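Local structure of lysyl oxidase (Pichia pastoris, 1W7C) at residues A[202-207]-A[460-465]; A[305-310]-A[324-329]; A[464-469]-A[480-485]; A[492-497]-A[648-653]. The protein is a copper- and topaquinone-dependent amine oxidase that probably oxidises primary amines, including the side-chain amine of lysine, to aldehydes. All blocks are in the same frame, centred on the assembly; numbering follows the deposited sequence.

Contact 1 of 4, residues A[202-207]-A[460-465]; sequences ENLVPT and GYIQAG
The backbone carbonyl O of N203 takes two donors. Water 1 donates a hydrogen bond to N203 O at 2.7 Å and another to A464 O at 2.8 Å. The backbone N of A464 reaches N203 O directly, but weakly, at 3.5 Å. The N203 side chain lies against the backbone of 460-465, with its CB 3.1 Å from I462 O. L204 works apart from this polar link. With CG anti to the carbonyl carbon (chi1 -59°), the branch is carried to the 460-465 side and its methyls part there. CD1 meets the edge of the Y461 ring near the ring plane, 3.6 Å from CE2, while CD2 packs on I462 CG1 at 3.9 Å. Here a 3-10 turn and the residues after it meet an irregular segment, joining the DUF1965 family region to the copper-bearing enzyme region. I462 itself lies close to the copper ligands H488 and H654. Cut back to an alanine, L204 would lack both methyls, and a gap is likely to open beside the Y461 edge and I462 CG1. P206 CG rests on G465 C at 3.4 Å. The far end of Y461 bonds through OH to T264 O, and its ring meets H413 of the second subunit edge-to-face.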
# COMPACT_ATOMS: atom_id res chain seq x y z
N GLU A 202 -14.92 1.93 27.77
CA GLU A 202 -16.04 1.03 28.11
C GLU A 202 -16.04 -0.19 27.19
O GLU A 202 -16.40 -1.29 27.61
CB GLU A 202 -17.37 1.76 28.03
CG GLU A 202 -17.62 2.73 29.18
CD GLU A 202 -16.83 4.04 29.12
OE1 GLU A 202 -16.38 4.48 28.02
OE2 GLU A 202 -16.70 4.66 30.17
N ASN A 203 -15.62 -0.00 25.95
CA ASN A 203 -15.64 -1.12 24.99
C ASN A 203 -14.65 -2.23 25.33
O ASN A 203 -14.79 -3.33 24.81
CB ASN A 203 -15.34 -0.62 23.56
CG ASN A 203 -16.58 -0.26 22.77
OD1 ASN A 203 -16.49 -0.00 21.57
ND2 ASN A 203 -17.72 -0.19 23.42
N LEU A 204 -13.67 -1.94 26.19
CA LEU A 204 -12.71 -2.95 26.64
C LEU A 204 -13.16 -3.68 27.90
O LEU A 204 -12.49 -4.63 28.32
CB LEU A 204 -11.34 -2.30 26.87
CG LEU A 204 -10.69 -1.61 25.66
CD1 LEU A 204 -9.28 -1.15 25.97
CD2 LEU A 204 -10.68 -2.51 24.42
N VAL A 205 -14.30 -3.28 28.47
CA VAL A 205 -14.84 -3.91 29.67
C VAL A 205 -16.31 -4.29 29.53
O VAL A 205 -17.16 -3.90 30.36
CB VAL A 205 -14.56 -3.02 30.90
CG1 VAL A 205 -13.11 -3.13 31.31
CG2 VAL A 205 -14.91 -1.57 30.62
N PRO A 206 -16.62 -5.09 28.51
CA PRO A 206 -17.95 -5.69 28.38
C PRO A 206 -18.14 -6.76 29.44
O PRO A 206 -17.24 -7.57 29.70
CB PRO A 206 -17.92 -6.32 26.99
CG PRO A 206 -16.47 -6.73 26.79
CD PRO A 206 -15.70 -5.61 27.47
N THR A 207 -19.33 -6.79 30.04
CA THR A 207 -19.59 -7.67 31.21
C THR A 207 -20.07 -9.07 30.90
O THR A 207 -20.06 -9.92 31.79
CB THR A 207 -20.64 -7.03 32.11
OG1 THR A 207 -21.89 -6.91 31.41
CG2 THR A 207 -20.23 -5.62 32.54
N GLY A 460 -8.37 3.67 17.23
CA GLY A 460 -9.29 3.89 18.31
C GLY A 460 -9.47 2.60 19.09
O GLY A 460 -8.62 1.71 19.03
N TYR A 461 -10.53 2.58 19.91
CA TYR A 461 -10.86 1.40 20.72
C TYR A 461 -11.67 0.44 19.93
O TYR A 461 -12.65 0.80 19.29
CB TYR A 461 -11.65 1.83 21.94
CG TYR A 461 -10.86 2.48 23.06
CD1 TYR A 461 -10.94 3.84 23.31
CD2 TYR A 461 -10.02 1.74 23.86
CE1 TYR A 461 -10.20 4.43 24.33
CE2 TYR A 461 -9.28 2.30 24.87
CZ TYR A 461 -9.38 3.64 25.11
OH TYR A 461 -8.66 4.22 26.13
N ILE A 462 -11.31 -0.81 20.06
CA ILE A 462 -12.13 -1.86 19.47
C ILE A 462 -13.43 -2.10 20.27
O ILE A 462 -13.47 -1.86 21.46
CB ILE A 462 -11.36 -3.20 19.37
CG1 ILE A 462 -10.97 -3.73 20.75
CG2 ILE A 462 -10.18 -3.06 18.47
CD1 ILE A 462 -10.37 -5.14 20.76
N GLN A 463 -14.46 -2.63 19.61
CA GLN A 463 -15.61 -3.17 20.29
C GLN A 463 -15.31 -4.63 20.57
O GLN A 463 -15.53 -5.49 19.74
CB GLN A 463 -16.88 -2.97 19.49
CG GLN A 463 -18.10 -3.51 20.20
CD GLN A 463 -19.41 -3.23 19.50
OE1 GLN A 463 -19.63 -2.14 19.04
NE2 GLN A 463 -20.27 -4.22 19.43
N ALA A 464 -14.72 -4.87 21.72
CA ALA A 464 -14.40 -6.20 22.16
C ALA A 464 -15.65 -6.89 22.71
O ALA A 464 -16.77 -6.34 22.68
CB ALA A 464 -13.36 -6.11 23.22
N GLY A 465 -15.50 -8.15 23.10
CA GLY A 465 -16.57 -8.87 23.73
C GLY A 465 -16.12 -9.61 24.97
O GLY A 465 -14.94 -9.83 25.18
O HOH W 1 -17.17 -3.78 23.64

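Contact 2 of 4, residues A[305-310]-A[324-329]; sequences MDWGFY and ITFKGE
W307 and F326 pair across two antiparallel strands, with both side chains on the same face. W307 CB lies 3.9 Å from T325 O. CG stands anti to the carbonyl carbon (chi1 -70°), and the indole turns one face to F326. F326 CD2 lies over that face, toward its rim, 3.6 Å from W307 CE2. The two ring planes are 49° apart, an oblique pairing. F326 CB points a C-H at the six-membered ring, 4.2 Å from its centroid. Further out, CE3 and CZ3 turn an edge to I324, with W307 CZ3 3.7 Å from I324 CG2. NE1 bonds to F447 O. Were the indole replaced by an alanine, F326 and I324 would probably lose the surface they pack on, and F447 O its donor. On the backbone, G308 and T325 exchange two bonds, T325 N to G308 O at 2.8 Å being nearly straight (173°). K327 N also donates to D306 O. In the conformer given, K327 NZ makes a 2.7 Å salt bridge to D306 OD1, meeting that oxygen nearly along the C-O axis of D306; NZ has a second partner in D688. The whole is an antiparallel beta hairpin of strands 307-314 and 318-326, followed by a type I' turn from F326 to E329.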
# COMPACT_ATOMS: atom_id res chain seq x y z
N MET A 305 -0.74 22.47 -8.82
CA MET A 305 0.02 21.79 -9.87
C MET A 305 -0.88 21.20 -10.96
O MET A 305 -0.69 20.06 -11.37
CB MET A 305 0.95 20.73 -9.27
CG MET A 305 1.87 21.29 -8.22
SD MET A 305 2.97 22.57 -8.90
CE MET A 305 3.26 23.50 -7.43
N ASP A 306 -1.77 22.05 -11.47
CA ASP A 306 -2.69 21.78 -12.58
C ASP A 306 -3.92 20.96 -12.21
O ASP A 306 -4.71 20.63 -13.09
CB ASP A 306 -1.99 21.18 -13.81
CG ASP A 306 -1.13 22.17 -14.54
OD1 ASP A 306 -0.22 21.72 -15.28
OD2 ASP A 306 -1.33 23.37 -14.47
N TRP A 307 -4.07 20.60 -10.93
CA TRP A 307 -5.32 20.04 -10.42
C TRP A 307 -6.24 21.16 -9.96
O TRP A 307 -5.79 22.18 -9.45
CB TRP A 307 -5.06 19.14 -9.23
CG TRP A 307 -4.37 17.85 -9.51
CD1 TRP A 307 -3.05 17.60 -9.43
CD2 TRP A 307 -4.99 16.60 -9.77
NE1 TRP A 307 -2.78 16.27 -9.63
CE2 TRP A 307 -3.97 15.62 -9.84
CE3 TRP A 307 -6.31 16.18 -9.96
CZ2 TRP A 307 -4.25 14.25 -10.06
CZ3 TRP A 307 -6.58 14.86 -10.18
CH2 TRP A 307 -5.55 13.92 -10.26
N GLY A 308 -7.54 20.91 -10.09
CA GLY A 308 -8.55 21.75 -9.51
C GLY A 308 -9.73 20.91 -9.04
O GLY A 308 -10.01 19.85 -9.62
N PHE A 309 -10.43 21.37 -8.01
CA PHE A 309 -11.63 20.70 -7.51
C PHE A 309 -12.35 21.56 -6.49
O PHE A 309 -11.75 22.45 -5.92
CB PHE A 309 -11.34 19.30 -6.91
CG PHE A 309 -10.33 19.29 -5.80
CD1 PHE A 309 -9.00 19.03 -6.08
CD2 PHE A 309 -10.68 19.63 -4.49
CE1 PHE A 309 -8.04 19.06 -5.07
CE2 PHE A 309 -9.72 19.65 -3.46
CZ PHE A 309 -8.41 19.37 -3.76
N TYR A 310 -13.62 21.25 -6.27
CA TYR A 310 -14.41 21.82 -5.21
C TYR A 310 -14.65 20.78 -4.15
O TYR A 310 -14.80 19.60 -4.45
CB TYR A 310 -15.78 22.29 -5.73
CG TYR A 310 -15.73 23.30 -6.85
CD1 TYR A 310 -15.59 22.88 -8.17
CD2 TYR A 310 -15.93 24.64 -6.62
CE1 TYR A 310 -15.57 23.81 -9.21
CE2 TYR A 310 -15.91 25.57 -7.67
CZ TYR A 310 -15.75 25.14 -8.95
OH TYR A 310 -15.73 26.06 -9.98
N ILE A 324 -13.41 17.40 -10.40
CA ILE A 324 -11.98 17.18 -10.28
C ILE A 324 -11.37 17.25 -11.67
O ILE A 324 -11.69 16.43 -12.53
CB ILE A 324 -11.60 15.83 -9.64
CG1 ILE A 324 -12.26 15.69 -8.27
CG2 ILE A 324 -10.07 15.75 -9.52
CD1 ILE A 324 -11.98 14.38 -7.57
N THR A 325 -10.53 18.25 -11.87
CA THR A 325 -9.86 18.47 -13.14
C THR A 325 -8.36 18.33 -13.04
O THR A 325 -7.77 18.63 -12.00
CB THR A 325 -10.18 19.88 -13.69
OG1 THR A 325 -9.58 20.88 -12.87
CG2 THR A 325 -11.71 20.08 -13.76
N PHE A 326 -7.74 17.90 -14.12
CA PHE A 326 -6.28 17.85 -14.22
C PHE A 326 -5.90 18.38 -15.60
O PHE A 326 -6.48 17.97 -16.61
CB PHE A 326 -5.73 16.44 -13.98
CG PHE A 326 -4.24 16.37 -14.06
CD1 PHE A 326 -3.59 15.73 -15.09
CD2 PHE A 326 -3.48 16.97 -13.09
CE1 PHE A 326 -2.19 15.70 -15.16
CE2 PHE A 326 -2.10 16.94 -13.14
CZ PHE A 326 -1.45 16.29 -14.19
N LYS A 327 -4.99 19.34 -15.62
CA LYS A 327 -4.58 20.03 -16.86
C LYS A 327 -5.77 20.46 -17.69
O LYS A 327 -5.80 20.28 -18.91
CB LYS A 327 -3.55 19.18 -17.63
CG LYS A 327 -2.24 19.07 -16.87
CD LYS A 327 -1.14 18.40 -17.68
CE LYS A 327 0.21 18.52 -16.95
NZ LYS A 327 0.72 19.92 -17.02
N GLY A 328 -6.77 21.01 -17.01
CA GLY A 328 -7.90 21.66 -17.68
C GLY A 328 -9.01 20.74 -18.16
O GLY A 328 -9.93 21.21 -18.80
N GLU A 329 -8.93 19.45 -17.84
CA GLU A 329 -9.97 18.52 -18.23
C GLU A 329 -10.54 17.83 -16.99
O GLU A 329 -9.78 17.35 -16.14
CB GLU A 329 -9.43 17.45 -19.19
CG GLU A 329 -8.84 18.00 -20.50
CD GLU A 329 -8.44 16.88 -21.44
OE1 GLU A 329 -7.30 16.41 -21.37
OE2 GLU A 329 -9.29 16.40 -22.23
O HOH W 2 -7.08 21.53 -14.07

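Contact 3 of 4, residues A[464-469]-A[480-485]; sequences AGYWNP and HDVLSG
G465 and S484 exchange two backbone bonds. S484 N reaches G465 O at 2.8 Å, and G465 N reaches S484 O at 3.0 Å; both are nearly straight. A third bond, W467 N to V482 O, is 3.0 Å long and as straight at the hydrogen (173°), but it comes in from above the carbonyl plane of V482. That same V482 O lies over one face of the Y466 ring, toward its rim. Y466 has CG anti to its own N (chi1 -176°), a turn that swings the ring back to V482 although the CB leads away. Its CE1 then packs on V482 CB at 3.7 Å. W467 comes from the other side of the strand. Its CB rests against the backbone N of L483 at 3.6 Å, and CE3 at the indole edge meets S484 CB in the ring plane at 3.8 Å. At the opposite end L483 CD1 presses on A464 CB at 3.4 Å, tighter than usual for two carbons. A464 CB is also held close to S484 O.

Further out, Y466 OH bonds to P254 O, and its ring touches L253. V482 packs on I256. The indole of W467 also touches S472, while S472 OG takes the N-H of N468 just beyond it. Within 480-485, L483 N bonds to H480 O, and the H480 ring stacks on W263. The arrangement is a short antiparallel pairing of strands 465-466 and 483-484, part of a three-stranded sheet with 478-480 that lies apart from the larger sheets of the enzyme domain.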
# COMPACT_ATOMS: atom_id res chain seq x y z
N ALA A 464 -14.72 -4.87 21.72
CA ALA A 464 -14.40 -6.20 22.16
C ALA A 464 -15.65 -6.89 22.71
O ALA A 464 -16.77 -6.34 22.68
CB ALA A 464 -13.36 -6.11 23.22
N GLY A 465 -15.50 -8.15 23.10
CA GLY A 465 -16.57 -8.87 23.73
C GLY A 465 -16.12 -9.61 24.97
O GLY A 465 -14.94 -9.83 25.18
N TYR A 466 -17.07 -10.03 25.80
CA TYR A 466 -16.72 -10.86 26.95
C TYR A 466 -16.22 -12.24 26.45
O TYR A 466 -16.79 -12.82 25.54
CB TYR A 466 -17.92 -10.98 27.92
CG TYR A 466 -17.54 -11.76 29.16
CD1 TYR A 466 -17.05 -11.12 30.27
CD2 TYR A 466 -17.62 -13.14 29.18
CE1 TYR A 466 -16.63 -11.85 31.39
CE2 TYR A 466 -17.20 -13.87 30.28
CZ TYR A 466 -16.70 -13.21 31.38
OH TYR A 466 -16.27 -13.93 32.46
N TRP A 467 -15.12 -12.70 27.02
CA TRP A 467 -14.54 -13.99 26.69
C TRP A 467 -15.15 -15.10 27.53
O TRP A 467 -14.88 -15.19 28.74
CB TRP A 467 -13.01 -13.98 26.88
CG TRP A 467 -12.39 -15.34 26.65
CD1 TRP A 467 -12.08 -16.26 27.58
CD2 TRP A 467 -12.01 -15.91 25.38
NE1 TRP A 467 -11.54 -17.37 26.99
CE2 TRP A 467 -11.49 -17.19 25.64
CE3 TRP A 467 -12.07 -15.48 24.05
CZ2 TRP A 467 -11.01 -18.04 24.63
CZ3 TRP A 467 -11.59 -16.32 23.06
CH2 TRP A 467 -11.08 -17.60 23.36
N ASN A 468 -15.97 -15.92 26.90
CA ASN A 468 -16.49 -17.12 27.52
C ASN A 468 -15.73 -18.30 26.93
O ASN A 468 -15.86 -18.58 25.75
CB ASN A 468 -17.99 -17.25 27.22
CG ASN A 468 -18.62 -18.44 27.91
OD1 ASN A 468 -18.01 -19.52 28.05
ND2 ASN A 468 -19.85 -18.27 28.35
N PRO A 469 -14.92 -19.00 27.72
CA PRO A 469 -14.08 -20.07 27.16
C PRO A 469 -14.88 -21.14 26.41
O PRO A 469 -14.35 -21.78 25.52
CB PRO A 469 -13.41 -20.69 28.39
CG PRO A 469 -13.49 -19.65 29.46
CD PRO A 469 -14.69 -18.82 29.17
N HIS A 480 -7.38 -10.30 26.78
CA HIS A 480 -7.14 -9.88 28.16
C HIS A 480 -7.88 -10.92 29.02
O HIS A 480 -8.48 -11.87 28.49
CB HIS A 480 -7.56 -8.41 28.39
CG HIS A 480 -6.92 -7.81 29.60
ND1 HIS A 480 -7.55 -7.79 30.83
CD2 HIS A 480 -5.72 -7.21 29.78
CE1 HIS A 480 -6.74 -7.24 31.72
NE2 HIS A 480 -5.63 -6.87 31.11
N ASP A 481 -7.80 -10.80 30.35
CA ASP A 481 -8.21 -11.89 31.23
C ASP A 481 -9.62 -12.39 30.92
O ASP A 481 -9.84 -13.60 30.92
CB ASP A 481 -8.20 -11.45 32.70
CG ASP A 481 -6.84 -11.01 33.19
OD1 ASP A 481 -6.40 -11.51 34.25
OD2 ASP A 481 -6.15 -10.15 32.63
N VAL A 482 -10.56 -11.48 30.68
CA VAL A 482 -11.93 -11.87 30.32
C VAL A 482 -12.42 -11.14 29.08
O VAL A 482 -13.63 -10.89 28.92
CB VAL A 482 -12.92 -11.70 31.50
CG1 VAL A 482 -12.55 -12.67 32.62
CG2 VAL A 482 -12.98 -10.28 31.97
N LEU A 483 -11.50 -10.94 28.13
CA LEU A 483 -11.79 -10.12 26.95
C LEU A 483 -11.46 -10.86 25.66
O LEU A 483 -10.37 -11.40 25.52
CB LEU A 483 -10.97 -8.83 26.98
CG LEU A 483 -11.40 -7.74 26.01
CD1 LEU A 483 -12.81 -7.28 26.33
CD2 LEU A 483 -10.46 -6.56 25.99
N SER A 484 -12.42 -10.87 24.74
CA SER A 484 -12.20 -11.32 23.38
C SER A 484 -12.05 -10.13 22.43
O SER A 484 -12.79 -9.18 22.52
CB SER A 484 -13.42 -12.07 22.90
OG SER A 484 -13.19 -12.54 21.59
N GLY A 485 -11.12 -10.25 21.48
CA GLY A 485 -11.07 -9.34 20.34
C GLY A 485 -12.08 -9.72 19.25
O GLY A 485 -11.74 -10.36 18.23

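Contact 4 of 4, residues A[492-497]-A[648-653]; sequences LNYKVD and VNLGLH. With CA (calcium ion), chain D.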
# COMPACT_ATOMS: atom_id res chain seq x y z
N LEU A 492 -16.15 0.08 3.33
CA LEU A 492 -16.41 1.49 2.98
C LEU A 492 -16.73 1.51 1.48
O LEU A 492 -16.00 0.89 0.71
CB LEU A 492 -15.19 2.41 3.22
CG LEU A 492 -14.77 2.65 4.64
CD1 LEU A 492 -13.91 1.52 5.15
CD2 LEU A 492 -14.02 3.99 4.75
N ASN A 493 -17.75 2.25 1.08
CA ASN A 493 -18.15 2.41 -0.32
C ASN A 493 -17.84 3.83 -0.77
O ASN A 493 -18.22 4.79 -0.09
CB ASN A 493 -19.64 2.15 -0.49
CG ASN A 493 -20.07 2.12 -1.93
OD1 ASN A 493 -20.84 2.98 -2.36
ND2 ASN A 493 -19.63 1.09 -2.68
N TYR A 494 -17.19 3.94 -1.93
CA TYR A 494 -16.95 5.22 -2.57
C TYR A 494 -17.65 5.28 -3.93
O TYR A 494 -17.52 4.40 -4.76
CB TYR A 494 -15.46 5.43 -2.79
CG TYR A 494 -14.63 5.60 -1.53
CD1 TYR A 494 -14.22 4.48 -0.82
CD2 TYR A 494 -14.25 6.84 -1.07
CE1 TYR A 494 -13.48 4.63 0.35
CE2 TYR A 494 -13.52 6.99 0.06
CZ TYR A 494 -13.12 5.88 0.76
OH TYR A 494 -12.33 6.02 1.89
N LYS A 495 -18.37 6.37 -4.16
CA LYS A 495 -18.93 6.68 -5.47
C LYS A 495 -17.85 7.40 -6.27
O LYS A 495 -17.41 8.49 -5.88
CB LYS A 495 -20.16 7.55 -5.33
CG LYS A 495 -20.90 7.79 -6.62
CD LYS A 495 -22.04 8.78 -6.39
CE LYS A 495 -22.92 8.97 -7.64
NZ LYS A 495 -23.92 10.07 -7.37
N VAL A 496 -17.38 6.77 -7.34
CA VAL A 496 -16.29 7.30 -8.15
C VAL A 496 -16.85 7.52 -9.55
O VAL A 496 -16.84 6.62 -10.41
CB VAL A 496 -15.09 6.30 -8.18
CG1 VAL A 496 -13.92 6.89 -8.93
CG2 VAL A 496 -14.63 5.90 -6.77
N ASP A 497 -17.36 8.71 -9.79
CA ASP A 497 -17.99 9.03 -11.06
C ASP A 497 -16.93 9.62 -11.98
O ASP A 497 -16.87 10.81 -12.27
CB ASP A 497 -19.18 9.95 -10.85
CG ASP A 497 -19.90 10.28 -12.11
OD1 ASP A 497 -19.64 9.61 -13.17
OD2 ASP A 497 -20.78 11.18 -12.09
N VAL A 648 -16.69 1.76 -5.54
CA VAL A 648 -15.47 1.07 -5.19
C VAL A 648 -15.40 0.87 -3.70
O VAL A 648 -15.59 1.81 -2.94
CB VAL A 648 -14.22 1.85 -5.67
CG1 VAL A 648 -13.00 1.08 -5.34
CG2 VAL A 648 -14.32 2.14 -7.17
N ASN A 649 -15.15 -0.36 -3.26
CA ASN A 649 -15.06 -0.67 -1.85
C ASN A 649 -13.64 -0.85 -1.34
O ASN A 649 -12.76 -1.39 -2.03
CB ASN A 649 -15.85 -1.94 -1.53
CG ASN A 649 -17.31 -1.78 -1.79
OD1 ASN A 649 -17.86 -0.68 -1.60
ND2 ASN A 649 -17.95 -2.85 -2.26
N LEU A 650 -13.44 -0.39 -0.11
CA LEU A 650 -12.24 -0.66 0.70
C LEU A 650 -12.68 -1.35 1.95
O LEU A 650 -13.75 -1.08 2.48
CB LEU A 650 -11.56 0.67 1.03
CG LEU A 650 -10.90 1.41 -0.12
CD1 LEU A 650 -10.22 2.65 0.35
CD2 LEU A 650 -9.93 0.51 -0.86
N GLY A 651 -11.84 -2.19 2.51
CA GLY A 651 -12.25 -2.92 3.68
C GLY A 651 -11.11 -3.52 4.46
O GLY A 651 -9.97 -3.51 4.00
N LEU A 652 -11.45 -4.05 5.62
CA LEU A 652 -10.52 -4.73 6.52
C LEU A 652 -11.27 -5.84 7.24
O LEU A 652 -12.35 -5.59 7.80
CB LEU A 652 -10.01 -3.76 7.59
CG LEU A 652 -9.37 -2.44 7.12
CD1 LEU A 652 -9.26 -1.40 8.24
CD2 LEU A 652 -7.96 -2.63 6.52
N HIS A 653 -10.71 -7.03 7.25
CA HIS A 653 -11.15 -8.08 8.16
C HIS A 653 -10.32 -7.95 9.43
O HIS A 653 -9.14 -8.30 9.45
CB HIS A 653 -10.90 -9.45 7.56
CG HIS A 653 -11.45 -9.65 6.19
ND1 HIS A 653 -12.75 -9.34 5.85
CD2 HIS A 653 -10.86 -10.10 5.06
CE1 HIS A 653 -12.93 -9.63 4.57
NE2 HIS A 653 -11.79 -10.06 4.06
CA CA D . -19.15 8.91 -15.27
O HOH W 3 -18.57 8.08 -17.48
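Strands 488-498 and 642-654 run antiparallel as neighbours in the central beta structure of the enzyme domain, and this contact is part of their pairing. Four backbone bonds join them: L492 with L650 and Y494 with V648 each exchange two. The shortest are L492 N to L650 O and Y494 N to V648 O, both 2.8 Å. On one face the asparagines N493 and N649 pair. N493 ND2 donates to N649 OD1 at 2.7 Å, almost straight (177°), and N649 OD1 lies in the amide plane of N493. The two amide planes are turned 56° apart. N493 OD1 goes on to S614 OG, and N649 ND2 to S600 O and W597 O. On the other face Y494 packs CE1 against L650 CD1 at 3.8 Å, while its ring edge lies by V648 O. V496 CG2 meets V648 CG2 at 3.8 Å. Beyond the pairing, D497 OD1 binds the calcium ion at 2.3 Å; L498, D499, D643, I644 and water 3 complete the site. D497 OD2 makes a salt bridge to K65 NZ. The side-chain bonds hold both buried amides in orientation, and calcium, shared with D499 and D643, and K65 probably offset the charge of D497.

Overall arrangement
Followed from the N terminus, 202-207 comes first; 460-465 closes contact 1 with it, 253 residues on. That long loop holds contact 2 within it, a local hairpin with 13 residues between its two segments. Contact 3 then starts on the residues where contact 1 ends and closes a short loop of 10 residues. The two share A464 and G465, and P206 packs on Y466 and L483. Contact 4 opens after contact 3 has closed; strand 488-498 follows 483-484, and its partner comes about 150 residues later. Contacts 1 and 3 lie on the opposite side of the chain's centre from contact 2. Contact 1 ties the DUF1965 family region to the enzyme region, while contacts 2 to 4 lie inside the latter.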